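Local coordinates for thiamin pyrophosphokinase family protein (PDB 3MEL) that probably transfers a diphosphate group from ATP to thiamine, and binds the product thiamine diphosphate together with magnesium ions, at residues 77-85 and 112-121. Sequence-based numbering, arbitrary orientation.
With TPP (thiamine diphosphate), chain E.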
loop_
_atom_site.group_PDB
_atom_site.type_symbol
_atom_site.label_atom_id
_atom_site.label_comp_id
_atom_site.label_asym_id
_atom_site.label_seq_id
_atom_site.Cartn_x
_atom_site.Cartn_y
_atom_site.Cartn_z
ATOM N N ASP A 77 -0.561 0.234 19.905
ATOM C CA ASP A 77 -1.505 0.679 18.897
ATOM C C ASP A 77 -1.117 1.991 18.246
ATOM O O ASP A 77 -0.642 2.908 18.904
ATOM C CB ASP A 77 -2.883 0.871 19.509
ATOM C CG ASP A 77 -3.548 -0.425 19.867
ATOM O OD1 ASP A 77 -2.874 -1.480 19.915
ATOM O OD2 ASP A 77 -4.765 -0.382 20.116
ATOM N N THR A 78 -1.358 2.079 16.945
ATOM C CA THR A 78 -1.378 3.359 16.247
ATOM C C THR A 78 -2.632 4.157 16.637
ATOM O O THR A 78 -3.659 3.568 16.989
ATOM C CB THR A 78 -1.405 3.148 14.734
ATOM O OG1 THR A 78 -2.558 2.375 14.378
ATOM C CG2 THR A 78 -0.155 2.419 14.265
ATOM N N ASP A 79 -2.561 5.484 16.560
ATOM C CA ASP A 79 -3.731 6.318 16.853
ATOM C C ASP A 79 -4.984 5.810 16.146
ATOM O O ASP A 79 -6.061 5.769 16.729
ATOM C CB ASP A 79 -3.474 7.776 16.481
ATOM C CG ASP A 79 -2.718 8.529 17.563
ATOM O OD1 ASP A 79 -2.586 7.992 18.682
ATOM O OD2 ASP A 79 -2.262 9.661 17.294
ATOM N N THR A 80 -4.819 5.398 14.891
ATOM C CA THR A 80 -5.912 4.867 14.086
ATOM C C THR A 80 -6.418 3.510 14.581
ATOM O O THR A 80 -7.603 3.258 14.562
ATOM C CB THR A 80 -5.523 4.798 12.591
ATOM O OG1 THR A 80 -5.353 6.121 12.072
ATOM C CG2 THR A 80 -6.594 4.103 11.781
ATOM N N GLN A 81 -5.543 2.629 15.040
ATOM C CA GLN A 81 -6.044 1.387 15.629
ATOM C C GLN A 81 -6.912 1.688 16.842
ATOM O O GLN A 81 -7.989 1.116 17.016
ATOM C CB GLN A 81 -4.913 0.440 16.019
ATOM C CG GLN A 81 -4.348 -0.350 14.859
ATOM C CD GLN A 81 -3.046 -1.048 15.214
ATOM O OE1 GLN A 81 -2.135 -0.443 15.789
ATOM N NE2 GLN A 81 -2.950 -2.327 14.872
ATOM N N LEU A 82 -6.436 2.610 17.669
ATOM C CA LEU A 82 -7.135 2.985 18.888
ATOM C C LEU A 82 -8.512 3.592 18.607
ATOM O O LEU A 82 -9.532 3.132 19.150
ATOM C CB LEU A 82 -6.289 3.963 19.697
ATOM C CG LEU A 82 -6.944 4.316 21.031
ATOM C CD1 LEU A 82 -7.290 3.043 21.802
ATOM C CD2 LEU A 82 -6.061 5.235 21.831
ATOM N N ALA A 83 -8.527 4.621 17.757
ATOM C CA ALA A 83 -9.755 5.303 17.366
ATOM C C ALA A 83 -10.775 4.341 16.791
ATOM O O ALA A 83 -11.941 4.431 17.116
ATOM C CB ALA A 83 -9.465 6.414 16.398
ATOM N N LEU A 84 -10.349 3.404 15.950
ATOM C CA LEU A 84 -11.299 2.441 15.393
ATOM C C LEU A 84 -11.980 1.599 16.465
ATOM O O LEU A 84 -13.195 1.447 16.445
ATOM C CB LEU A 84 -10.653 1.544 14.338
ATOM C CG LEU A 84 -11.512 0.433 13.692
ATOM C CD1 LEU A 84 -12.796 0.947 12.967
ATOM C CD2 LEU A 84 -10.634 -0.394 12.758
ATOM N N GLN A 85 -11.210 1.057 17.400
ATOM C CA GLN A 85 -11.780 0.255 18.476
ATOM C C GLN A 85 -12.741 1.066 19.366
ATOM O O GLN A 85 -13.819 0.589 19.724
ATOM C CB GLN A 85 -10.667 -0.386 19.316
ATOM C CG GLN A 85 -11.144 -1.554 20.203
ATOM C CD GLN A 85 -10.003 -2.413 20.699
ATOM O OE1 GLN A 85 -8.839 -2.156 20.377
ATOM N NE2 GLN A 85 -10.325 -3.445 21.483
ATOM N N ASN A 112 -2.785 -0.176 8.232
ATOM C CA ASN A 112 -4.197 0.064 7.994
ATOM C C ASN A 112 -4.861 -1.064 7.193
ATOM O O ASN A 112 -5.871 -1.620 7.590
ATOM C CB ASN A 112 -4.389 1.409 7.276
ATOM C CG ASN A 112 -4.186 2.626 8.190
ATOM O OD1 ASN A 112 -4.299 2.537 9.412
ATOM N ND2 ASN A 112 -3.907 3.775 7.589
ATOM N N LEU A 113 -4.268 -1.400 6.061
ATOM C CA LEU A 113 -4.767 -2.429 5.159
ATOM C C LEU A 113 -4.948 -3.832 5.757
ATOM O O LEU A 113 -5.590 -4.676 5.159
ATOM C CB LEU A 113 -3.788 -2.522 3.994
ATOM C CG LEU A 113 -4.136 -3.417 2.820
ATOM C CD1 LEU A 113 -5.416 -2.917 2.194
ATOM C CD2 LEU A 113 -3.001 -3.394 1.823
ATOM N N TRP A 114 -4.358 -4.103 6.913
ATOM C CA TRP A 114 -4.465 -5.424 7.518
ATOM C C TRP A 114 -5.316 -5.351 8.785
ATOM O O TRP A 114 -5.323 -6.276 9.593
ATOM C CB TRP A 114 -3.072 -5.984 7.858
ATOM C CG TRP A 114 -2.158 -6.334 6.666
ATOM C CD1 TRP A 114 -2.531 -6.779 5.418
ATOM C CD2 TRP A 114 -0.718 -6.291 6.652
ATOM N NE1 TRP A 114 -1.415 -6.982 4.630
ATOM C CE2 TRP A 114 -0.296 -6.686 5.364
ATOM C CE3 TRP A 114 0.251 -5.936 7.601
ATOM C CZ2 TRP A 114 1.053 -6.742 5.014
ATOM C CZ3 TRP A 114 1.578 -5.984 7.242
ATOM C CH2 TRP A 114 1.969 -6.392 5.967
ATOM N N LEU A 115 -6.023 -4.239 8.964
ATOM C CA LEU A 115 -6.895 -4.055 10.127
ATOM C C LEU A 115 -7.842 -5.234 10.408
ATOM O O LEU A 115 -7.779 -5.821 11.488
ATOM C CB LEU A 115 -7.644 -2.728 10.036
ATOM C CG LEU A 115 -6.808 -1.555 10.547
ATOM C CD1 LEU A 115 -7.298 -0.222 10.046
ATOM C CD2 LEU A 115 -6.763 -1.558 12.047
ATOM N N PRO A 116 -8.709 -5.599 9.435
ATOM C CA PRO A 116 -9.605 -6.761 9.526
ATOM C C PRO A 116 -8.948 -8.046 10.037
ATOM O O PRO A 116 -9.648 -8.905 10.567
ATOM C CB PRO A 116 -10.030 -6.986 8.071
ATOM C CG PRO A 116 -9.151 -6.086 7.244
ATOM C CD PRO A 116 -8.858 -4.936 8.132
ATOM N N PHE A 117 -7.638 -8.191 9.851
ATOM C CA PHE A 117 -6.928 -9.381 10.314
ATOM C C PHE A 117 -6.942 -9.499 11.820
ATOM O O PHE A 117 -6.968 -10.605 12.353
ATOM C CB PHE A 117 -5.471 -9.385 9.835
ATOM C CG PHE A 117 -5.277 -9.995 8.477
ATOM C CD1 PHE A 117 -5.761 -11.254 8.202
ATOM C CD2 PHE A 117 -4.604 -9.314 7.486
ATOM C CE1 PHE A 117 -5.610 -11.801 6.967
ATOM C CE2 PHE A 117 -4.436 -9.870 6.252
ATOM C CZ PHE A 117 -4.940 -11.115 5.991
ATOM N N GLU A 118 -6.907 -8.356 12.502
ATOM C CA GLU A 118 -6.799 -8.329 13.952
ATOM C C GLU A 118 -8.014 -8.959 14.629
ATOM O O GLU A 118 -9.157 -8.660 14.296
ATOM C CB GLU A 118 -6.609 -6.898 14.416
ATOM C CG GLU A 118 -5.584 -6.145 13.607
ATOM C CD GLU A 118 -5.127 -4.860 14.276
ATOM O OE1 GLU A 118 -5.346 -4.706 15.498
ATOM O OE2 GLU A 118 -4.542 -4.004 13.571
ATOM N N PRO A 119 -7.769 -9.850 15.592
ATOM C CA PRO A 119 -8.902 -10.580 16.173
ATOM C C PRO A 119 -9.991 -9.644 16.679
ATOM O O PRO A 119 -11.154 -10.021 16.652
ATOM C CB PRO A 119 -8.261 -11.370 17.318
ATOM C CG PRO A 119 -6.833 -11.542 16.890
ATOM C CD PRO A 119 -6.477 -10.267 16.169
ATOM N N ARG A 120 -9.626 -8.436 17.101
ATOM C CA ARG A 120 -10.601 -7.454 17.596
ATOM C C ARG A 120 -11.363 -6.711 16.490
ATOM O O ARG A 120 -12.195 -5.875 16.786
ATOM C CB ARG A 120 -9.918 -6.427 18.507
ATOM C CG ARG A 120 -9.299 -5.272 17.754
ATOM C CD ARG A 120 -8.287 -4.504 18.593
ATOM N NE ARG A 120 -7.232 -3.920 17.765
ATOM C CZ ARG A 120 -6.169 -3.279 18.236
ATOM N NH1 ARG A 120 -6.015 -3.142 19.534
ATOM N NH2 ARG A 120 -5.259 -2.781 17.414
ATOM N N PHE A 121 -11.068 -6.997 15.226
ATOM C CA PHE A 121 -11.724 -6.338 14.102
ATOM C C PHE A 121 -12.273 -7.360 13.134
ATOM O O PHE A 121 -13.111 -7.032 12.299
ATOM C CB PHE A 121 -10.748 -5.463 13.328
ATOM C CG PHE A 121 -10.271 -4.284 14.084
ATOM C CD1 PHE A 121 -11.140 -3.572 14.879
ATOM C CD2 PHE A 121 -8.949 -3.873 13.994
ATOM C CE1 PHE A 121 -10.710 -2.478 15.584
ATOM C CE2 PHE A 121 -8.511 -2.767 14.694
ATOM C CZ PHE A 121 -9.399 -2.067 15.497
HETATM N "N1'" TPP E . 7.603 -2.569 16.667
HETATM C "C2'" TPP E . 7.497 -3.272 17.964
HETATM C CM2 TPP E . 7.509 -4.805 17.800
HETATM N "N3'" TPP E . 6.447 -2.719 18.827
HETATM C "C4'" TPP E . 6.404 -1.244 18.974
HETATM N "N4'" TPP E . 5.265 -0.858 19.817
HETATM C "C5'" TPP E . 6.333 -0.600 17.539
HETATM C "C6'" TPP E . 7.561 -1.111 16.767
HETATM C "C7'" TPP E . 6.286 0.952 17.620
HETATM N N3 TPP E . 4.957 1.446 18.102
HETATM C C2 TPP E . 3.786 0.635 17.741
HETATM S S1 TPP E . 2.688 1.690 16.750
HETATM C C5 TPP E . 3.583 3.256 17.046
HETATM C C4 TPP E . 4.695 2.941 18.064
HETATM C CM4 TPP E . 5.952 3.765 17.796
HETATM C C6 TPP E . 2.741 4.504 17.319
HETATM C C7 TPP E . 2.524 5.351 16.052
HETATM O O7 TPP E . 1.208 5.876 16.094
HETATM P PA TPP E . 0.647 7.085 15.222
HETATM O O1A TPP E . 1.683 6.986 14.035
HETATM O O2A TPP E . 0.289 8.359 15.860
HETATM O O3A TPP E . -0.763 6.890 14.509
HETATM P PB TPP E . -1.393 7.304 13.120
HETATM O O1B TPP E . -2.666 6.405 12.927
HETATM O O2B TPP E . -2.161 8.651 13.442
HETATM O O3B TPP E . -0.477 7.594 12.001
#
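The F121 ring lies between two aliphatic groups: CD2 of L84 makes a CH-pi contact over one face, 3.5 Å from the ring centroid, while CG of R120 covers the opposite face; Q81 O and L115 O sit at the edge. An aromatic ring suits this place because both its faces can take aliphatic groups where 112-121 packs on helix 79-90 of the catalytic domain, which opens with a T78-Q81 capping box; L115 CD2 extends the apolar patch to L84. With chi1 at 178°, L84 sends its branch away from its backbone N and onto the ring.

The R120 guanidinium has D77 OD1 and the Q81 amide at its edge. It joins two acids, D77 across the contact and E118 in its own segment, in a salt-bridge network; both bonds are bent and weak, with NH1 3.1 Å from D77 OD2. Q81 gives the straighter link: its NE2 donates to E118 OE2 at 2.7 Å, approaching the syn side with amide and carboxylate planes nearly perpendicular (88°). Glutamine suits this position because its other end accepts, OE1 taking T78 N at 2.9 Å on an in-plane lone pair and T78 OG1 from above the carbonyl plane.

The box closes as Q81 N donates back to OG1 of the N-cap T78 at 3.1 Å, and here D79 N and T80 N turn to the diphosphate of thiamine diphosphate. That helix end probably helps stabilise the negative charge. T80 adds its hydroxyl, OG1 lying 2.8 Å from O1B of the ligand, while its CG2 rests 3.7 Å from N112 OD1.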